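Leucyl-trna synthetase (PDB 5FOC) is the editing domain of a cytosolic class I synthetase that joins leucine to tRNA(Leu), and probably hydrolyses wrongly aminoacylated tRNA. Local coordinates at residues 225-230 with 237-242; 335-340 with 351-356. The protein carries 2 engineered substitutions. All blocks are in the same frame, centred on the assembly; numbering follows the deposited sequence.

Interaction 1: residues 225-230 with 237-242; sequences GLETYT and NLYILP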
loop_
_atom_site.group_PDB
_atom_site.type_symbol
_atom_site.label_atom_id
_atom_site.label_comp_id
_atom_site.label_asym_id
_atom_site.label_seq_id
_atom_site.Cartn_x
_atom_site.Cartn_y
_atom_site.Cartn_z
ATOM N N GLY A 225 8.332 -4.490 -7.997
ATOM C CA GLY A 225 8.057 -4.835 -9.429
ATOM C C GLY A 225 6.707 -5.509 -9.674
ATOM O O GLY A 225 6.222 -5.564 -10.811
ATOM N N LEU A 226 6.074 -6.074 -8.635
ATOM C CA LEU A 226 4.727 -6.580 -8.754
ATOM C C LEU A 226 3.789 -5.503 -9.245
ATOM O O LEU A 226 3.875 -4.330 -8.842
ATOM C CB LEU A 226 4.151 -7.094 -7.439
ATOM C CG LEU A 226 4.478 -8.457 -6.893
ATOM C CD1 LEU A 226 3.672 -8.710 -5.618
ATOM C CD2 LEU A 226 4.095 -9.504 -7.910
ATOM N N GLU A 227 2.845 -5.910 -10.068
ATOM C CA GLU A 227 1.852 -4.989 -10.599
ATOM C C GLU A 227 0.651 -5.004 -9.655
ATOM O O GLU A 227 0.151 -6.058 -9.265
ATOM C CB GLU A 227 1.486 -5.438 -12.067
ATOM C CG GLU A 227 0.561 -4.426 -12.729
ATOM C CD GLU A 227 0.058 -4.868 -14.105
ATOM O OE1 GLU A 227 0.005 -6.079 -14.309
ATOM O OE2 GLU A 227 -0.314 -4.008 -14.909
ATOM N N THR A 228 0.232 -3.789 -9.243
ATOM C CA THR A 228 -0.979 -3.616 -8.412
ATOM C C THR A 228 -1.979 -2.639 -9.056
ATOM O O THR A 228 -1.644 -1.902 -10.001
ATOM C CB THR A 228 -0.619 -3.161 -6.963
ATOM O OG1 THR A 228 -0.092 -1.854 -7.036
ATOM C CG2 THR A 228 0.383 -4.137 -6.319
ATOM N N TYR A 229 -3.196 -2.597 -8.501
ATOM C CA TYR A 229 -4.166 -1.612 -8.930
ATOM C C TYR A 229 -5.154 -1.372 -7.778
ATOM O O TYR A 229 -5.257 -2.193 -6.874
ATOM C CB TYR A 229 -4.865 -2.031 -10.266
ATOM C CG TYR A 229 -5.745 -3.216 -10.092
ATOM C CD1 TYR A 229 -5.210 -4.495 -10.036
ATOM C CD2 TYR A 229 -7.119 -3.063 -9.896
ATOM C CE1 TYR A 229 -6.021 -5.606 -9.837
ATOM C CE2 TYR A 229 -7.932 -4.162 -9.643
ATOM C CZ TYR A 229 -7.383 -5.439 -9.644
ATOM O OH TYR A 229 -8.219 -6.530 -9.422
ATOM N N THR A 230 -5.886 -0.276 -7.895
ATOM C CA THR A 230 -7.034 -0.022 -6.998
ATOM C C THR A 230 -8.285 0.179 -7.841
ATOM O O THR A 230 -8.172 0.304 -9.104
ATOM C CB THR A 230 -6.840 1.271 -6.157
ATOM O OG1 THR A 230 -7.069 2.417 -6.971
ATOM C CG2 THR A 230 -5.468 1.308 -5.477
ATOM N N ASN A 237 -1.680 -0.230 -13.780
ATOM C CA ASN A 237 -0.362 -0.849 -13.729
ATOM C C ASN A 237 0.553 -0.212 -12.699
ATOM O O ASN A 237 1.620 0.313 -13.000
ATOM C CB ASN A 237 0.300 -0.870 -15.131
ATOM C CG ASN A 237 0.588 0.501 -15.673
ATOM O OD1 ASN A 237 -0.230 1.395 -15.523
ATOM N ND2 ASN A 237 1.713 0.670 -16.392
ATOM N N LEU A 238 0.109 -0.295 -11.445
ATOM C CA LEU A 238 0.792 0.406 -10.383
ATOM C C LEU A 238 1.866 -0.474 -9.785
ATOM O O LEU A 238 1.622 -1.275 -8.852
ATOM C CB LEU A 238 -0.245 0.779 -9.320
ATOM C CG LEU A 238 -1.540 1.380 -9.804
ATOM C CD1 LEU A 238 -2.457 1.753 -8.596
ATOM C CD2 LEU A 238 -1.288 2.602 -10.626
ATOM N N TYR A 239 3.059 -0.370 -10.326
ATOM C CA TYR A 239 4.118 -1.260 -9.919
ATOM C C TYR A 239 4.506 -0.903 -8.495
ATOM O O TYR A 239 4.486 0.302 -8.130
ATOM C CB TYR A 239 5.301 -1.173 -10.872
ATOM C CG TYR A 239 4.872 -1.536 -12.286
ATOM C CD1 TYR A 239 4.433 -2.802 -12.589
ATOM C CD2 TYR A 239 4.829 -0.565 -13.262
ATOM C CE1 TYR A 239 4.006 -3.088 -13.896
ATOM C CE2 TYR A 239 4.435 -0.868 -14.577
ATOM C CZ TYR A 239 3.987 -2.118 -14.833
ATOM O OH TYR A 239 3.594 -2.402 -16.149
ATOM N N ILE A 240 4.948 -1.925 -7.783
ATOM C CA ILE A 240 5.520 -1.706 -6.430
ATOM C C ILE A 240 6.944 -1.185 -6.578
ATOM O O ILE A 240 7.802 -1.846 -7.189
ATOM C CB ILE A 240 5.465 -2.933 -5.544
ATOM C CG1 ILE A 240 4.026 -3.303 -5.305
ATOM C CG2 ILE A 240 6.146 -2.656 -4.193
ATOM C CD1 ILE A 240 3.746 -4.541 -4.496
ATOM N N LEU A 241 7.248 -0.041 -5.936
ATOM C CA LEU A 241 8.551 0.551 -5.942
ATOM C C LEU A 241 9.101 0.725 -4.519
ATOM O O LEU A 241 8.299 0.837 -3.614
ATOM C CB LEU A 241 8.517 1.918 -6.601
ATOM C CG LEU A 241 8.106 2.082 -8.064
ATOM C CD1 LEU A 241 8.203 3.541 -8.448
ATOM C CD2 LEU A 241 9.026 1.259 -8.933
ATOM N N PRO A 242 10.414 0.725 -4.362
ATOM C CA PRO A 242 11.005 0.849 -3.021
ATOM C C PRO A 242 11.125 2.292 -2.532
ATOM O O PRO A 242 11.595 3.152 -3.236
ATOM C CB PRO A 242 12.369 0.224 -3.194
ATOM C CG PRO A 242 12.740 0.581 -4.599
ATOM C CD PRO A 242 11.455 0.455 -5.383
#

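Interaction 2: residues 335-340 with 351-356; sequences KQYFEG and KTFNCR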
loop_
_atom_site.group_PDB
_atom_site.type_symbol
_atom_site.label_atom_id
_atom_site.label_comp_id
_atom_site.label_asym_id
_atom_site.label_seq_id
_atom_site.Cartn_x
_atom_site.Cartn_y
_atom_site.Cartn_z
ATOM N N LYS A 335 -1.642 23.227 2.961
ATOM C CA LYS A 335 -1.987 24.155 1.903
ATOM C C LYS A 335 -2.998 23.553 0.928
ATOM O O LYS A 335 -3.968 24.184 0.560
ATOM C CB LYS A 335 -0.738 24.599 1.156
ATOM C CG LYS A 335 -0.962 25.782 0.241
ATOM C CD LYS A 335 0.354 26.473 -0.068
ATOM C CE LYS A 335 0.175 27.616 -1.049
ATOM N NZ LYS A 335 -0.486 28.804 -0.448
ATOM N N GLN A 336 -2.723 22.342 0.441
ATOM C CA GLN A 336 -3.741 21.648 -0.365
ATOM C C GLN A 336 -5.106 21.500 0.339
ATOM O O GLN A 336 -6.158 21.711 -0.264
ATOM C CB GLN A 336 -3.221 20.267 -0.760
ATOM C CG GLN A 336 -2.060 20.315 -1.742
ATOM C CD GLN A 336 -1.564 18.919 -2.066
ATOM O OE1 GLN A 336 -1.893 17.948 -1.355
ATOM N NE2 GLN A 336 -0.758 18.803 -3.130
ATOM N N TYR A 337 -5.083 21.222 1.656
ATOM C CA TYR A 337 -6.312 20.930 2.364
ATOM C C TYR A 337 -7.111 22.227 2.424
ATOM O O TYR A 337 -8.282 22.265 2.050
ATOM C CB TYR A 337 -5.998 20.379 3.765
ATOM C CG TYR A 337 -7.190 20.049 4.647
ATOM C CD1 TYR A 337 -8.213 19.205 4.226
ATOM C CD2 TYR A 337 -7.270 20.573 5.936
ATOM C CE1 TYR A 337 -9.269 18.884 5.055
ATOM C CE2 TYR A 337 -8.337 20.278 6.782
ATOM C CZ TYR A 337 -9.337 19.426 6.353
ATOM O OH TYR A 337 -10.415 19.129 7.136
ATOM N N PHE A 338 -6.467 23.311 2.886
ATOM C CA PHE A 338 -7.212 24.550 3.017
ATOM C C PHE A 338 -7.433 25.373 1.750
ATOM O O PHE A 338 -8.332 26.219 1.736
ATOM C CB PHE A 338 -6.559 25.429 4.091
ATOM C CG PHE A 338 -6.739 24.895 5.499
ATOM C CD1 PHE A 338 -7.969 24.950 6.110
ATOM C CD2 PHE A 338 -5.690 24.315 6.192
ATOM C CE1 PHE A 338 -8.159 24.469 7.399
ATOM C CE2 PHE A 338 -5.865 23.818 7.488
ATOM C CZ PHE A 338 -7.118 23.884 8.078
ATOM N N GLU A 339 -6.647 25.151 0.690
ATOM C CA GLU A 339 -6.664 26.047 -0.427
ATOM C C GLU A 339 -6.837 25.326 -1.752
ATOM O O GLU A 339 -7.105 25.967 -2.738
ATOM C CB GLU A 339 -5.376 26.872 -0.479
ATOM C CG GLU A 339 -5.186 27.767 0.712
ATOM C CD GLU A 339 -3.866 28.509 0.673
ATOM O OE1 GLU A 339 -3.457 28.976 -0.399
ATOM O OE2 GLU A 339 -3.210 28.617 1.728
ATOM N N GLY A 340 -6.757 24.007 -1.720
ATOM C CA GLY A 340 -6.721 23.260 -2.993
ATOM C C GLY A 340 -8.103 23.182 -3.621
ATOM O O GLY A 340 -9.125 23.190 -2.900
ATOM N N LYS A 351 -13.787 22.125 -3.513
ATOM C CA LYS A 351 -12.621 22.384 -2.755
ATOM C C LYS A 351 -12.085 21.107 -2.120
ATOM O O LYS A 351 -12.850 20.276 -1.633
ATOM C CB LYS A 351 -13.012 23.374 -1.641
ATOM C CG LYS A 351 -13.420 24.740 -2.210
ATOM C CD LYS A 351 -12.240 25.582 -2.695
ATOM C CE LYS A 351 -11.700 26.525 -1.618
ATOM N NZ LYS A 351 -10.880 25.825 -0.587
ATOM N N THR A 352 -10.770 20.989 -2.089
ATOM C CA THR A 352 -10.110 19.860 -1.463
ATOM C C THR A 352 -10.563 19.682 -0.013
ATOM O O THR A 352 -10.732 18.578 0.482
ATOM C CB THR A 352 -8.593 20.045 -1.567
ATOM O OG1 THR A 352 -8.211 20.222 -2.956
ATOM C CG2 THR A 352 -7.851 18.920 -0.971
ATOM N N PHE A 353 -10.778 20.804 0.659
ATOM C CA PHE A 353 -11.235 20.714 2.036
ATOM C C PHE A 353 -12.490 19.859 2.216
ATOM O O PHE A 353 -12.540 19.014 3.125
ATOM C CB PHE A 353 -11.467 22.115 2.539
ATOM C CG PHE A 353 -11.850 22.171 3.991
ATOM C CD1 PHE A 353 -10.876 22.177 4.976
ATOM C CD2 PHE A 353 -13.179 22.160 4.360
ATOM C CE1 PHE A 353 -11.253 22.264 6.336
ATOM C CE2 PHE A 353 -13.540 22.236 5.700
ATOM C CZ PHE A 353 -12.575 22.237 6.682
ATOM N N ASN A 354 -13.467 20.048 1.314
ATOM C CA ASN A 354 -14.708 19.293 1.346
ATOM C C ASN A 354 -14.482 17.847 0.790
ATOM O O ASN A 354 -15.009 16.840 1.326
ATOM C CB ASN A 354 -15.804 20.061 0.566
ATOM C CG ASN A 354 -16.085 21.479 1.126
ATOM O OD1 ASN A 354 -15.975 22.494 0.393
ATOM N ND2 ASN A 354 -16.445 21.556 2.378
ATOM N N CYS A 355 -13.675 17.746 -0.266
ATOM C CA CYS A 355 -13.483 16.487 -0.973
ATOM C C CYS A 355 -12.821 15.409 -0.121
ATOM O O CYS A 355 -13.121 14.215 -0.249
ATOM C CB CYS A 355 -12.611 16.737 -2.183
ATOM S SG CYS A 355 -12.435 15.255 -3.180
ATOM N N ARG A 356 -11.871 15.845 0.719
ATOM C CA ARG A 356 -11.237 14.981 1.737
ATOM C C ARG A 356 -12.278 14.106 2.465
ATOM O O ARG A 356 -12.111 12.884 2.627
ATOM C CB ARG A 356 -10.548 15.882 2.752
ATOM C CG ARG A 356 -10.023 15.203 4.013
ATOM C CD ARG A 356 -8.947 14.208 3.689
ATOM N NE ARG A 356 -7.906 14.808 2.854
ATOM C CZ ARG A 356 -6.905 15.573 3.273
ATOM N NH1 ARG A 356 -6.771 15.912 4.579
ATOM N NH2 ARG A 356 -6.026 16.037 2.389
HETATM O O HOH W 1 -9.722 23.381 -0.249
#

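Interaction 1: residues 225-230 with 237-242
T228 presents its hydroxyl to L238 because OG1 is set between the backbone N and the carbonyl carbon (chi1 67°), a choice that also turns CG2 toward I240. OG1 donates to L238 O at 2.6 Å, in the carbonyl plane on a lone pair, whereas T228 N reaches the same L238 O at 2.9 Å from well above that plane. The return bond, L238 N to T228 O at 2.8 Å, makes this an antiparallel hydrogen-bonded pair. I240 N then gives to L226 O at 2.8 Å, and G225 N closes the ladder on I240 O. The short axes of strands 227-229 and 238-242 run 120° apart, so the two cross markedly rather than lying strictly antiparallel. I240 CD1 touches both T228 CG2 (3.8 Å) and L226 CB, while the L226 side chain also packs on F21 and I24 of helix 18-35. On the face of E227 and Y239, E227 CG meets Y239 CE1 obliquely at 3.9 Å, and E227 OE2 goes on to N237 CB at 3.2 Å. T228 OG1 is further hydrogen-bonded to T139 OG1 of strand 138-141, so one buried hydroxyl, doubling the grip on L238 O, ties the hairpin to its neighbouring strand.

Interaction 2: residues 335-340 with 351-356
Y337, G340, K351 and F353 converge on a single water that makes four hydrogen bonds between the end of one helix and the start of the next. The water donates to Y337 O and G340 O, its oxygen 2.7 Å from G340 O, and accepts from K351 NZ and F353 N; the K351 chain is bent at each of its later torsions to bring the ammonium there. A direct bond runs beside it, T352 N to G340 O at 2.9 Å, the donor standing clear of the carbonyl plane. Outside this polar seam, Y337 holds CG anti to its own N (chi1 179°), which carries the ring across to F353. F353 CE1 lies 3.4 Å from Y337 CZ, and F353 CD1 sits over one face of the Y337 ring, toward the rim, yet planes inclined by 37° make the pair oblique. F338 joins with its ring slid past that of F353. R356 lays its guanidinium nearly parallel to the Y337 ring, R356 NH1 3.6 Å from Y337 CD1, while its NE is salt-bridged to E131. K351 takes the N-cap position of helix 352-365. With short axes 102° apart and strand 341-342 between the helices, this is a helix-strand-helix junction of the editing domain, where Y337, F338 and F353 form an aromatic cluster.

Interaction 1 lies about 9 Å from the chain centre and interaction 2 about 23 Å, each measured from the centre of the contact; the two centres are 27 Å apart and they do not touch. They share no secondary-structure element. Both are partly buried, interaction 1 nearer the middle of the fold. Its hairpin belongs to the large mixed sheet and is held by direct bonds, four between backbones and one from a threonine hydroxyl, with buried aliphatic side chains of L226, L238 and I240 packing alongside. The helix junction of interaction 2 is peripheral: one direct backbone bond is supplemented by water, and aromatic rings supply much of the packing, including the exposed F338. Buried surface is nevertheless similar, 464 and 453 Å².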